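Long-range contacts in stress response kinase A (Escherichia coli, PDB 1ZYL), which phosphorylates itself and other proteins on serine and threonine, using ATP and magnesium, and probably suppresses the effects of stress linked to reactive oxygen species: residues 4-9 / 282-287; 80-85 / 130-135; 110-115 / 208-213; 157-162 / 277-282. One frame throughout, in Å; residues are numbered along the deposited sequence.

Interaction 1. Residues 4-9 / 282-287; sequences SAFTFQ and MRRWAD
The carbonyl O of R283 receives the backbone N of F6 at 3.0 Å, a backbone hydrogen bond between 4-9 and 282-287, with an N-H...O angle of 146°. The same oxygen lies at the edge of the F6 ring, in its plane, 3.5 Å from CD1. With CG beside the backbone N (chi1 -64°), the ring runs alongside R284, and its CE1 comes within 3.5 Å of R284 NH2; ring and guanidinium planes are 61° apart. E38 pairs with R284 NH1 and R58 makes a cation-pi contact with F6. Replacing F6 by an alanine would probably leave the backbone bond but strip the R284 guanidinium and R58 of their aromatic neighbour. Farther on, F8 sets CB 3.5 Å from A286 O, and its CD2 lies 3.7 Å from D287 OD2, whereas D287 OD1 caps the N of A289. The N-terminal loop, residues 4-9, thus follows the beta turn R284-D287, between the end of helix 266-283, helix 149-161 beside S4 and R283, and helix 289-293 beyond D287.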
loop_
_atom_site.group_PDB
_atom_site.type_symbol
_atom_site.label_atom_id
_atom_site.label_comp_id
_atom_site.label_asym_id
_atom_site.label_seq_id
_atom_site.Cartn_x
_atom_site.Cartn_y
_atom_site.Cartn_z
ATOM N N SER A 4 -16.131 -9.531 -9.058
ATOM C CA SER A 4 -14.937 -9.131 -8.246
ATOM C C SER A 4 -13.936 -8.350 -9.093
ATOM O O SER A 4 -13.183 -7.516 -8.577
ATOM C CB SER A 4 -14.247 -10.370 -7.661
ATOM O OG SER A 4 -13.084 -10.010 -6.933
ATOM N N ALA A 5 -13.932 -8.638 -10.392
ATOM C CA ALA A 5 -13.035 -7.981 -11.336
ATOM C C ALA A 5 -13.629 -6.655 -11.824
ATOM O O ALA A 5 -14.809 -6.564 -12.153
ATOM C CB ALA A 5 -12.762 -8.906 -12.509
ATOM N N PHE A 6 -12.793 -5.626 -11.864
ATOM C CA PHE A 6 -13.225 -4.305 -12.294
ATOM C C PHE A 6 -13.586 -4.228 -13.769
ATOM O O PHE A 6 -13.031 -4.947 -14.598
ATOM C CB PHE A 6 -12.128 -3.265 -12.024
ATOM C CG PHE A 6 -11.822 -3.071 -10.578
ATOM C CD1 PHE A 6 -11.102 -4.026 -9.873
ATOM C CD2 PHE A 6 -12.282 -1.944 -9.908
ATOM C CE1 PHE A 6 -10.843 -3.866 -8.520
ATOM C CE2 PHE A 6 -12.031 -1.771 -8.553
ATOM C CZ PHE A 6 -11.308 -2.737 -7.855
ATOM N N THR A 7 -14.528 -3.346 -14.084
ATOM C CA THR A 7 -14.917 -3.117 -15.462
ATOM C C THR A 7 -14.289 -1.757 -15.764
ATOM O O THR A 7 -14.903 -0.712 -15.532
ATOM C CB THR A 7 -16.438 -3.017 -15.635
ATOM O OG1 THR A 7 -16.907 -1.834 -14.990
ATOM C CG2 THR A 7 -17.134 -4.218 -15.021
ATOM N N PHE A 8 -13.053 -1.775 -16.255
ATOM C CA PHE A 8 -12.338 -0.548 -16.566
ATOM C C PHE A 8 -13.144 0.484 -17.332
ATOM O O PHE A 8 -13.644 0.218 -18.426
ATOM C CB PHE A 8 -11.066 -0.856 -17.350
ATOM C CG PHE A 8 -10.503 0.334 -18.079
ATOM C CD1 PHE A 8 -10.930 0.642 -19.373
ATOM C CD2 PHE A 8 -9.543 1.144 -17.480
ATOM C CE1 PHE A 8 -10.408 1.736 -20.063
ATOM C CE2 PHE A 8 -9.014 2.240 -18.161
ATOM C CZ PHE A 8 -9.451 2.533 -19.459
ATOM N N GLN A 9 -13.254 1.670 -16.748
ATOM C CA GLN A 9 -13.961 2.773 -17.376
ATOM C C GLN A 9 -12.925 3.856 -17.632
ATOM O O GLN A 9 -12.294 4.351 -16.694
ATOM C CB GLN A 9 -15.080 3.292 -16.466
ATOM C CG GLN A 9 -14.801 3.177 -14.969
ATOM C CD GLN A 9 -15.571 2.034 -14.298
ATOM O OE1 GLN A 9 -16.798 1.953 -14.403
ATOM N NE2 GLN A 9 -14.852 1.156 -13.598
ATOM N N MET A 282 -4.803 -9.425 -11.179
ATOM C CA MET A 282 -5.871 -10.112 -11.881
ATOM C C MET A 282 -7.142 -9.263 -11.959
ATOM O O MET A 282 -7.657 -9.032 -13.044
ATOM C CB MET A 282 -6.167 -11.454 -11.197
ATOM C CG MET A 282 -4.962 -12.398 -11.144
ATOM S SD MET A 282 -5.271 -14.032 -10.422
ATOM C CE MET A 282 -5.809 -14.884 -11.848
ATOM N N ARG A 283 -7.634 -8.780 -10.822
ATOM C CA ARG A 283 -8.867 -7.990 -10.808
ATOM C C ARG A 283 -8.867 -6.759 -11.696
ATOM O O ARG A 283 -9.915 -6.348 -12.184
ATOM C CB ARG A 283 -9.223 -7.567 -9.383
ATOM C CG ARG A 283 -9.806 -8.675 -8.524
ATOM C CD ARG A 283 -9.748 -8.302 -7.051
ATOM N NE ARG A 283 -10.053 -9.447 -6.197
ATOM C CZ ARG A 283 -9.739 -9.532 -4.907
ATOM N NH1 ARG A 283 -10.063 -10.616 -4.220
ATOM N NH2 ARG A 283 -9.094 -8.539 -4.308
ATOM N N ARG A 284 -7.696 -6.185 -11.914
ATOM C CA ARG A 284 -7.560 -4.984 -12.727
ATOM C C ARG A 284 -7.098 -5.287 -14.151
ATOM O O ARG A 284 -6.672 -4.396 -14.873
ATOM C CB ARG A 284 -6.553 -4.047 -12.058
ATOM C CG ARG A 284 -6.966 -3.622 -10.671
ATOM C CD ARG A 284 -5.814 -3.038 -9.857
ATOM N NE ARG A 284 -6.320 -2.250 -8.734
ATOM C CZ ARG A 284 -7.084 -2.727 -7.748
ATOM N NH1 ARG A 284 -7.496 -1.910 -6.786
ATOM N NH2 ARG A 284 -7.424 -4.015 -7.707
ATOM N N TRP A 285 -7.197 -6.542 -14.561
ATOM C CA TRP A 285 -6.740 -6.942 -15.888
ATOM C C TRP A 285 -7.434 -6.273 -17.075
ATOM O O TRP A 285 -6.831 -6.135 -18.131
ATOM C CB TRP A 285 -6.839 -8.464 -16.035
ATOM C CG TRP A 285 -5.962 -9.025 -17.099
ATOM C CD1 TRP A 285 -6.350 -9.758 -18.180
ATOM C CD2 TRP A 285 -4.540 -8.924 -17.173
ATOM N NE1 TRP A 285 -5.257 -10.124 -18.926
ATOM C CE2 TRP A 285 -4.131 -9.622 -18.330
ATOM C CE3 TRP A 285 -3.569 -8.311 -16.374
ATOM C CZ2 TRP A 285 -2.792 -9.724 -18.705
ATOM C CZ3 TRP A 285 -2.239 -8.414 -16.747
ATOM C CH2 TRP A 285 -1.863 -9.113 -17.902
ATOM N N ALA A 286 -8.691 -5.871 -16.921
ATOM C CA ALA A 286 -9.411 -5.227 -18.026
ATOM C C ALA A 286 -8.912 -3.805 -18.277
ATOM O O ALA A 286 -9.311 -3.153 -19.235
ATOM C CB ALA A 286 -10.909 -5.210 -17.743
ATOM N N ASP A 287 -8.044 -3.332 -17.393
ATOM C CA ASP A 287 -7.458 -2.009 -17.510
ATOM C C ASP A 287 -6.281 -2.197 -18.451
ATOM O O ASP A 287 -5.361 -2.955 -18.148
ATOM C CB ASP A 287 -6.954 -1.543 -16.142
ATOM C CG ASP A 287 -6.345 -0.157 -16.179
ATOM O OD1 ASP A 287 -5.564 0.121 -17.110
ATOM O OD2 ASP A 287 -6.636 0.652 -15.272
#

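Interaction 2. Residues 80-85 / 130-135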
loop_
_atom_site.group_PDB
_atom_site.type_symbol
_atom_site.label_atom_id
_atom_site.label_comp_id
_atom_site.label_asym_id
_atom_site.label_seq_id
_atom_site.Cartn_x
_atom_site.Cartn_y
_atom_site.Cartn_z
ATOM N N ASP A 80 -0.948 17.053 13.580
ATOM C CA ASP A 80 0.039 16.562 14.539
ATOM C C ASP A 80 1.460 16.576 13.999
ATOM O O ASP A 80 2.349 15.934 14.552
ATOM C CB ASP A 80 -0.333 15.158 14.977
ATOM C CG ASP A 80 -1.738 15.086 15.505
ATOM O OD1 ASP A 80 -2.105 15.989 16.278
ATOM O OD2 ASP A 80 -2.473 14.139 15.156
ATOM N N GLU A 81 1.656 17.310 12.910
ATOM C CA GLU A 81 2.957 17.473 12.273
ATOM C C GLU A 81 3.629 16.206 11.748
ATOM O O GLU A 81 4.710 15.824 12.194
ATOM C CB GLU A 81 3.905 18.213 13.223
ATOM C CG GLU A 81 3.376 19.571 13.673
ATOM C CD GLU A 81 4.348 20.319 14.571
ATOM O OE1 GLU A 81 4.782 19.750 15.598
ATOM O OE2 GLU A 81 4.675 21.482 14.254
ATOM N N VAL A 82 2.980 15.559 10.790
ATOM C CA VAL A 82 3.531 14.363 10.172
ATOM C C VAL A 82 3.575 14.622 8.664
ATOM O O VAL A 82 2.564 14.964 8.047
ATOM C CB VAL A 82 2.675 13.128 10.490
ATOM C CG1 VAL A 82 3.285 11.892 9.851
ATOM C CG2 VAL A 82 2.585 12.946 11.997
ATOM N N PRO A 83 4.763 14.468 8.060
ATOM C CA PRO A 83 5.084 14.664 6.641
ATOM C C PRO A 83 4.194 13.972 5.613
ATOM O O PRO A 83 4.577 12.956 5.041
ATOM C CB PRO A 83 6.529 14.175 6.546
ATOM C CG PRO A 83 7.064 14.395 7.906
ATOM C CD PRO A 83 5.931 13.920 8.770
ATOM N N VAL A 84 3.014 14.526 5.372
ATOM C CA VAL A 84 2.085 13.973 4.393
ATOM C C VAL A 84 1.333 15.134 3.762
ATOM O O VAL A 84 1.228 16.198 4.360
ATOM C CB VAL A 84 1.060 13.017 5.050
ATOM C CG1 VAL A 84 1.774 11.865 5.725
ATOM C CG2 VAL A 84 0.210 13.768 6.052
ATOM N N ALA A 85 0.817 14.949 2.557
ATOM C CA ALA A 85 0.073 16.024 1.914
ATOM C C ALA A 85 -1.425 15.762 2.003
ATOM O O ALA A 85 -1.942 14.809 1.428
ATOM C CB ALA A 85 0.496 16.168 0.466
ATOM N N GLY A 130 6.663 6.951 13.945
ATOM C CA GLY A 130 6.254 6.794 15.324
ATOM C C GLY A 130 5.238 7.852 15.684
ATOM O O GLY A 130 4.328 7.606 16.472
ATOM N N ARG A 131 5.393 9.041 15.113
ATOM C CA ARG A 131 4.446 10.101 15.390
ATOM C C ARG A 131 3.180 9.836 14.578
ATOM O O ARG A 131 2.082 10.230 14.980
ATOM C CB ARG A 131 5.028 11.466 15.023
ATOM C CG ARG A 131 4.088 12.621 15.377
ATOM C CD ARG A 131 4.615 13.978 14.932
ATOM N NE ARG A 131 5.778 14.408 15.703
ATOM C CZ ARG A 131 6.416 15.557 15.505
ATOM N NH1 ARG A 131 7.463 15.875 16.252
ATOM N NH2 ARG A 131 6.012 16.388 14.555
ATOM N N MET A 132 3.335 9.149 13.447
ATOM C CA MET A 132 2.197 8.834 12.591
ATOM C C MET A 132 1.284 7.878 13.319
ATOM O O MET A 132 0.090 8.134 13.459
ATOM C CB MET A 132 2.644 8.190 11.280
ATOM C CG MET A 132 1.579 8.239 10.184
ATOM S SD MET A 132 1.785 6.989 8.900
ATOM C CE MET A 132 3.067 7.707 7.936
ATOM N N HIS A 133 1.854 6.772 13.787
ATOM C CA HIS A 133 1.085 5.767 14.518
ATOM C C HIS A 133 0.545 6.317 15.824
ATOM O O HIS A 133 -0.424 5.782 16.370
ATOM C CB HIS A 133 1.937 4.531 14.786
ATOM C CG HIS A 133 2.259 3.755 13.552
ATOM N ND1 HIS A 133 2.802 2.491 13.588
ATOM C CD2 HIS A 133 2.108 4.064 12.243
ATOM C CE1 HIS A 133 2.970 2.052 12.354
ATOM N NE2 HIS A 133 2.556 2.987 11.519
ATOM N N GLN A 134 1.180 7.382 16.318
ATOM C CA GLN A 134 0.741 8.034 17.542
ATOM C C GLN A 134 -0.637 8.611 17.241
ATOM O O GLN A 134 -1.565 8.484 18.042
ATOM C CB GLN A 134 1.694 9.159 17.916
ATOM C CG GLN A 134 1.413 9.782 19.272
ATOM C CD GLN A 134 2.324 10.956 19.575
ATOM O OE1 GLN A 134 2.415 11.398 20.715
ATOM N NE2 GLN A 134 2.994 11.471 18.554
ATOM N N THR A 135 -0.755 9.239 16.071
ATOM C CA THR A 135 -2.018 9.821 15.614
ATOM C C THR A 135 -2.933 8.666 15.265
ATOM O O THR A 135 -4.017 8.509 15.820
ATOM C CB THR A 135 -1.842 10.647 14.325
ATOM O OG1 THR A 135 -0.897 11.702 14.547
ATOM C CG2 THR A 135 -3.162 11.242 13.894
#
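V82 meets R131 and M132 just past a Schellman motif, in which E81, with positive phi, ends helix 64-79 against helix 119-136 of the kinase-like fold. In the close-packed part V82 CG2 lies 3.7 Å from R131 CG, while CG1 is 4.0 Å from M132 CB, with L77 of helix 64-79 and F215 of strand 213-215 adjoining. R131 runs out with CG anti to its own N (chi1 -177°), then bends at chi3 (-70°) and brings NH2 to E81 O at 2.8 Å, in the carbonyl plane and on a lone pair. The looser, solvent-facing side is the E81 carboxylate: OE1 stays 3.7 Å from R131 NH2, a long salt bridge well out of the guanidinium plane, with no N-H pointing at it. A leucine in place of R131 would probably leave E81 O without its side-chain donor and F255 without its cation-pi partner. Beside this, D80 OD2, also salt-bridged to K138, accepts the T135 hydroxyl OG1 at 3.0 Å on its anti side, 27° out of the carboxylate plane.

Interaction 3. Residues 110-115 / 208-213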
loop_
_atom_site.group_PDB
_atom_site.type_symbol
_atom_site.label_atom_id
_atom_site.label_comp_id
_atom_site.label_asym_id
_atom_site.label_seq_id
_atom_site.Cartn_x
_atom_site.Cartn_y
_atom_site.Cartn_z
ATOM N N GLY A 110 6.832 17.193 -4.319
ATOM C CA GLY A 110 8.161 17.344 -4.890
ATOM C C GLY A 110 9.190 16.662 -4.007
ATOM O O GLY A 110 8.828 16.039 -3.012
ATOM N N GLY A 111 10.468 16.770 -4.359
ATOM C CA GLY A 111 11.502 16.139 -3.553
ATOM C C GLY A 111 12.226 14.988 -4.235
ATOM O O GLY A 111 11.766 14.466 -5.251
ATOM N N ARG A 112 13.361 14.581 -3.669
ATOM C CA ARG A 112 14.155 13.496 -4.235
ATOM C C ARG A 112 13.716 12.103 -3.804
ATOM O O ARG A 112 12.739 11.929 -3.074
ATOM C CB ARG A 112 15.641 13.673 -3.887
ATOM C CG ARG A 112 16.380 14.723 -4.711
ATOM C CD ARG A 112 15.950 16.142 -4.362
ATOM N NE ARG A 112 16.340 16.516 -3.006
ATOM C CZ ARG A 112 16.054 17.683 -2.439
ATOM N NH1 ARG A 112 15.370 18.600 -3.110
ATOM N NH2 ARG A 112 16.451 17.932 -1.197
ATOM N N GLN A 113 14.474 11.113 -4.265
ATOM C CA GLN A 113 14.213 9.712 -3.968
ATOM C C GLN A 113 14.798 9.313 -2.617
ATOM O O GLN A 113 15.995 9.457 -2.380
ATOM C CB GLN A 113 14.813 8.836 -5.076
ATOM C CG GLN A 113 14.170 9.043 -6.450
ATOM C CD GLN A 113 15.162 9.461 -7.534
ATOM O OE1 GLN A 113 15.729 10.565 -7.497
ATOM N NE2 GLN A 113 15.373 8.578 -8.507
ATOM N N PHE A 114 13.941 8.815 -1.731
ATOM C CA PHE A 114 14.369 8.391 -0.403
ATOM C C PHE A 114 15.342 7.225 -0.495
ATOM O O PHE A 114 15.084 6.246 -1.197
ATOM C CB PHE A 114 13.151 8.010 0.454
ATOM C CG PHE A 114 13.494 7.215 1.689
ATOM C CD1 PHE A 114 13.591 5.824 1.635
ATOM C CD2 PHE A 114 13.750 7.857 2.897
ATOM C CE1 PHE A 114 13.941 5.092 2.769
ATOM C CE2 PHE A 114 14.103 7.130 4.036
ATOM C CZ PHE A 114 14.200 5.749 3.975
ATOM N N GLU A 115 16.451 7.343 0.231
ATOM C CA GLU A 115 17.497 6.325 0.247
ATOM C C GLU A 115 17.448 5.445 1.497
ATOM O O GLU A 115 17.899 5.846 2.570
ATOM C CB GLU A 115 18.860 7.007 0.151
ATOM C CG GLU A 115 18.955 8.019 -0.976
ATOM C CD GLU A 115 20.237 8.825 -0.924
ATOM O OE1 GLU A 115 20.439 9.684 -1.810
ATOM O OE2 GLU A 115 21.042 8.603 0.005
ATOM N N LEU A 208 9.285 10.096 -0.026
ATOM C CA LEU A 208 10.144 11.069 -0.697
ATOM C C LEU A 208 11.008 11.818 0.307
ATOM O O LEU A 208 10.692 11.868 1.496
ATOM C CB LEU A 208 9.292 12.084 -1.448
ATOM C CG LEU A 208 8.537 11.560 -2.655
ATOM C CD1 LEU A 208 7.423 12.521 -2.992
ATOM C CD2 LEU A 208 9.494 11.388 -3.819
ATOM N N TRP A 209 12.082 12.431 -0.174
ATOM C CA TRP A 209 12.966 13.152 0.724
ATOM C C TRP A 209 13.491 14.481 0.197
ATOM O O TRP A 209 14.217 14.540 -0.795
ATOM C CB TRP A 209 14.140 12.247 1.116
ATOM C CG TRP A 209 15.136 12.883 2.035
ATOM C CD1 TRP A 209 16.059 13.833 1.713
ATOM C CD2 TRP A 209 15.293 12.630 3.434
ATOM N NE1 TRP A 209 16.779 14.190 2.822
ATOM C CE2 TRP A 209 16.331 13.468 3.894
ATOM C CE3 TRP A 209 14.657 11.775 4.346
ATOM C CZ2 TRP A 209 16.751 13.478 5.226
ATOM C CZ3 TRP A 209 15.073 11.784 5.667
ATOM C CH2 TRP A 209 16.112 12.632 6.095
ATOM N N ARG A 210 13.097 15.548 0.879
ATOM C CA ARG A 210 13.539 16.899 0.570
ATOM C C ARG A 210 13.834 17.411 1.974
ATOM O O ARG A 210 12.975 18.017 2.621
ATOM C CB ARG A 210 12.420 17.720 -0.067
ATOM C CG ARG A 210 12.925 18.784 -1.041
ATOM C CD ARG A 210 12.041 20.035 -1.089
ATOM N NE ARG A 210 10.620 19.753 -1.291
ATOM C CZ ARG A 210 9.778 19.387 -0.327
ATOM N NH1 ARG A 210 8.504 19.153 -0.611
ATOM N NH2 ARG A 210 10.204 19.258 0.924
ATOM N N ASP A 211 15.051 17.133 2.443
ATOM C CA ASP A 211 15.472 17.493 3.792
ATOM C C ASP A 211 14.354 17.148 4.776
ATOM O O ASP A 211 13.712 18.015 5.382
ATOM C CB ASP A 211 15.875 18.965 3.856
ATOM C CG ASP A 211 17.267 19.198 3.292
ATOM O OD1 ASP A 211 18.243 18.712 3.901
ATOM O OD2 ASP A 211 17.388 19.851 2.236
ATOM N N GLY A 212 14.147 15.838 4.901
ATOM C CA GLY A 212 13.124 15.281 5.763
ATOM C C GLY A 212 12.312 14.272 4.970
ATOM O O GLY A 212 12.217 14.381 3.747
ATOM N N PRO A 213 11.745 13.252 5.627
ATOM C CA PRO A 213 10.953 12.280 4.873
ATOM C C PRO A 213 9.585 12.873 4.625
ATOM O O PRO A 213 9.140 13.750 5.363
ATOM C CB PRO A 213 10.870 11.081 5.814
ATOM C CG PRO A 213 12.065 11.231 6.686
ATOM C CD PRO A 213 12.089 12.715 6.951
#
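R112 and W209 form an antiparallel hydrogen-bonded pair, R112 N reaching W209 O at 3.0 Å and W209 N reaching R112 O at 3.0 Å; the second is the straighter, at 168° against 140°, and in both the donor sits above the carbonyl plane. Next along, Q113 and L208 are a non-hydrogen-bonded pair whose side chains diverge. R112 bends at chi2 (71°) and chi3, folding its guanidinium back so that one face looks onto W209 O and R210 CA, with NH1 3.2 Å from R210 CG. The two arginines cross at about a right angle; R210 NH1 turns to V109 O for its hydrogen bond, and D211 OD2 lies 4.0 Å from R112 NH2, too far for a salt bridge though the opposite charges are near each other. This is one edge of a small three-stranded antiparallel sheet, 112-113, 207-209 and 213-215, whose last two strands form a hairpin running from near N206 to near D217, the inferred magnesium ligands. At the backbone angles of G111 a CB would be jammed against the carbonyl O of G110, and it would also face R210. L208 places CD2 3.4 Å from R112 O. On the W209 side, the F114 ring offers its edge, CD2 lying 4.3 Å from W209 CE3, and the backbone N of G212 sits over the centre of the indole.

Interaction 4. Residues 157-162 / 277-282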
loop_
_atom_site.group_PDB
_atom_site.type_symbol
_atom_site.label_atom_id
_atom_site.label_comp_id
_atom_site.label_asym_id
_atom_site.label_seq_id
_atom_site.Cartn_x
_atom_site.Cartn_y
_atom_site.Cartn_z
ATOM N N ARG A 157 -7.772 -16.455 -2.911
ATOM C CA ARG A 157 -7.857 -17.865 -3.225
ATOM C C ARG A 157 -9.140 -18.167 -3.979
ATOM O O ARG A 157 -9.158 -19.040 -4.837
ATOM C CB ARG A 157 -7.813 -18.714 -1.962
ATOM C CG ARG A 157 -7.991 -20.201 -2.244
ATOM C CD ARG A 157 -6.890 -20.717 -3.156
ATOM N NE ARG A 157 -7.372 -21.695 -4.131
ATOM C CZ ARG A 157 -7.951 -22.851 -3.823
ATOM N NH1 ARG A 157 -8.351 -23.666 -4.787
ATOM N NH2 ARG A 157 -8.135 -23.194 -2.554
ATOM N N LYS A 158 -10.217 -17.459 -3.651
ATOM C CA LYS A 158 -11.496 -17.673 -4.328
ATOM C C LYS A 158 -11.406 -17.220 -5.780
ATOM O O LYS A 158 -11.942 -17.866 -6.672
ATOM C CB LYS A 158 -12.621 -16.905 -3.635
ATOM C CG LYS A 158 -13.012 -17.458 -2.291
ATOM C CD LYS A 158 -14.146 -16.647 -1.679
ATOM C CE LYS A 158 -14.463 -17.128 -0.276
ATOM N NZ LYS A 158 -14.678 -18.607 -0.244
ATOM N N LEU A 159 -10.736 -16.097 -6.011
ATOM C CA LEU A 159 -10.576 -15.601 -7.359
ATOM C C LEU A 159 -9.736 -16.633 -8.110
ATOM O O LEU A 159 -10.123 -17.109 -9.172
ATOM C CB LEU A 159 -9.854 -14.260 -7.336
ATOM C CG LEU A 159 -9.900 -13.427 -8.614
ATOM C CD1 LEU A 159 -11.353 -13.147 -8.956
ATOM C CD2 LEU A 159 -9.132 -12.122 -8.429
ATOM N N PHE A 160 -8.591 -16.988 -7.535
ATOM C CA PHE A 160 -7.687 -17.963 -8.134
ATOM C C PHE A 160 -8.418 -19.192 -8.678
ATOM O O PHE A 160 -8.068 -19.716 -9.738
ATOM C CB PHE A 160 -6.642 -18.426 -7.106
ATOM C CG PHE A 160 -5.695 -17.345 -6.646
ATOM C CD1 PHE A 160 -4.751 -17.616 -5.656
ATOM C CD2 PHE A 160 -5.737 -16.066 -7.189
ATOM C CE1 PHE A 160 -3.868 -16.634 -5.216
ATOM C CE2 PHE A 160 -4.855 -15.078 -6.752
ATOM C CZ PHE A 160 -3.921 -15.368 -5.762
ATOM N N GLU A 161 -9.430 -19.650 -7.948
ATOM C CA GLU A 161 -10.188 -20.828 -8.348
ATOM C C GLU A 161 -10.739 -20.712 -9.759
ATOM O O GLU A 161 -10.398 -21.506 -10.634
ATOM C CB GLU A 161 -11.345 -21.057 -7.390
ATOM C CG GLU A 161 -12.082 -22.349 -7.633
ATOM C CD GLU A 161 -11.303 -23.554 -7.157
ATOM O OE1 GLU A 161 -11.717 -24.690 -7.462
ATOM O OE2 GLU A 161 -10.277 -23.367 -6.473
ATOM N N ASP A 162 -11.588 -19.710 -9.967
ATOM C CA ASP A 162 -12.231 -19.453 -11.259
ATOM C C ASP A 162 -11.455 -18.432 -12.101
ATOM O O ASP A 162 -12.042 -17.694 -12.904
ATOM C CB ASP A 162 -13.645 -18.940 -10.997
ATOM C CG ASP A 162 -14.419 -19.840 -10.047
ATOM O OD1 ASP A 162 -15.182 -19.313 -9.205
ATOM O OD2 ASP A 162 -14.262 -21.078 -10.149
ATOM N N TYR A 277 -1.472 -9.563 -3.867
ATOM C CA TYR A 277 -0.964 -8.897 -5.064
ATOM C C TYR A 277 -1.312 -9.612 -6.373
ATOM O O TYR A 277 -1.400 -8.989 -7.435
ATOM C CB TYR A 277 0.551 -8.720 -4.936
ATOM C CG TYR A 277 1.233 -8.211 -6.175
ATOM C CD1 TYR A 277 1.678 -9.090 -7.152
ATOM C CD2 TYR A 277 1.449 -6.848 -6.367
ATOM C CE1 TYR A 277 2.330 -8.633 -8.298
ATOM C CE2 TYR A 277 2.102 -6.370 -7.517
ATOM C CZ TYR A 277 2.540 -7.275 -8.477
ATOM O OH TYR A 277 3.193 -6.833 -9.606
ATOM N N LEU A 278 -1.512 -10.920 -6.299
ATOM C CA LEU A 278 -1.846 -11.670 -7.493
ATOM C C LEU A 278 -3.289 -11.406 -7.867
ATOM O O LEU A 278 -3.610 -11.283 -9.043
ATOM C CB LEU A 278 -1.611 -13.169 -7.276
ATOM C CG LEU A 278 -0.339 -13.770 -7.886
ATOM C CD1 LEU A 278 0.892 -13.079 -7.351
ATOM C CD2 LEU A 278 -0.289 -15.243 -7.574
ATOM N N ALA A 279 -4.163 -11.314 -6.869
ATOM C CA ALA A 279 -5.574 -11.045 -7.133
ATOM C C ALA A 279 -5.716 -9.588 -7.574
ATOM O O ALA A 279 -6.509 -9.253 -8.457
ATOM C CB ALA A 279 -6.406 -11.307 -5.881
ATOM N N TRP A 280 -4.925 -8.729 -6.945
ATOM C CA TRP A 280 -4.934 -7.307 -7.243
ATOM C C TRP A 280 -4.703 -7.103 -8.731
ATOM O O TRP A 280 -5.475 -6.414 -9.381
ATOM C CB TRP A 280 -3.843 -6.605 -6.433
ATOM C CG TRP A 280 -3.780 -5.142 -6.632
ATOM C CD1 TRP A 280 -4.566 -4.202 -6.045
ATOM C CD2 TRP A 280 -2.856 -4.437 -7.461
ATOM N NE1 TRP A 280 -4.187 -2.942 -6.450
ATOM C CE2 TRP A 280 -3.138 -3.059 -7.322
ATOM C CE3 TRP A 280 -1.816 -4.833 -8.308
ATOM C CZ2 TRP A 280 -2.408 -2.069 -8.003
ATOM C CZ3 TRP A 280 -1.089 -3.847 -8.985
ATOM C CH2 TRP A 280 -1.391 -2.483 -8.825
ATOM N N LEU A 281 -3.638 -7.697 -9.262
ATOM C CA LEU A 281 -3.325 -7.588 -10.691
ATOM C C LEU A 281 -4.446 -8.191 -11.505
ATOM O O LEU A 281 -4.974 -7.562 -12.409
ATOM C CB LEU A 281 -2.040 -8.328 -11.028
ATOM C CG LEU A 281 -0.722 -7.685 -10.618
ATOM C CD1 LEU A 281 0.371 -8.723 -10.706
ATOM C CD2 LEU A 281 -0.424 -6.493 -11.510
ATOM N N MET A 282 -4.803 -9.425 -11.179
ATOM C CA MET A 282 -5.871 -10.112 -11.881
ATOM C C MET A 282 -7.142 -9.263 -11.959
ATOM O O MET A 282 -7.657 -9.032 -13.044
ATOM C CB MET A 282 -6.167 -11.454 -11.197
ATOM C CG MET A 282 -4.962 -12.398 -11.144
ATOM S SD MET A 282 -5.271 -14.032 -10.422
ATOM C CE MET A 282 -5.809 -14.884 -11.848
#
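F160 drives its ring against helix 277-282, CZ lying 3.5 Å from L278 CB and CE2 3.8 Å from the backbone N of A279, which sits at the ring edge and in its plane. M282 makes a Met-aromatic contact with the same ring: its SD approaches obliquely, 3.8 Å from F160 CE2, 4.8 Å from the centroid and 65° off the ring normal. The residue before it in the helix, L159, brings CD2 to A279 CB at 3.8 Å and to M282 CB at 4.1 Å, so the small A279 is met by both neighbours. F160 has CG beside its backbone N (chi1 -65°), and from there the ring reaches across to L278 and A279. No hydrogen bond crosses, and the contact is apolar helix-helix packing. The segment axes come within 9.6 Å at 53°. F174 meets the F160 ring edge-to-face, while L278 is backed by W303 and F310. Around helices 149-161 and 266-283, helix 171-188 thus packs beside F160 through L175, and helix 300-316 beside L278.

How the interactions relate
The four contacts fall into two pairs on opposite sides of the chain's centre. Interactions 1 and 4 share M282 and helix 266-283, with centres 12 Å apart; they touch where R283 CG meets L159 CD2 at 3.5 Å. Interactions 2 and 3 have centres 16 Å apart and meet through P83 and P213, and strand 112-113 leads into helix 119-136. Between the pairs, centres are 33 to 34 Å apart. Both pairs approach the inferred sites: the R284 side chain lies about 9 Å from that of S36, the inferred ATP site, and about 11 Å from that of D201, the inferred proton acceptor; the M132 side chain lies about 10 Å from that of D201, and the L208 side chain about 8 Å from that of N206, an inferred magnesium ligand. Interaction 4 lies away from these sites.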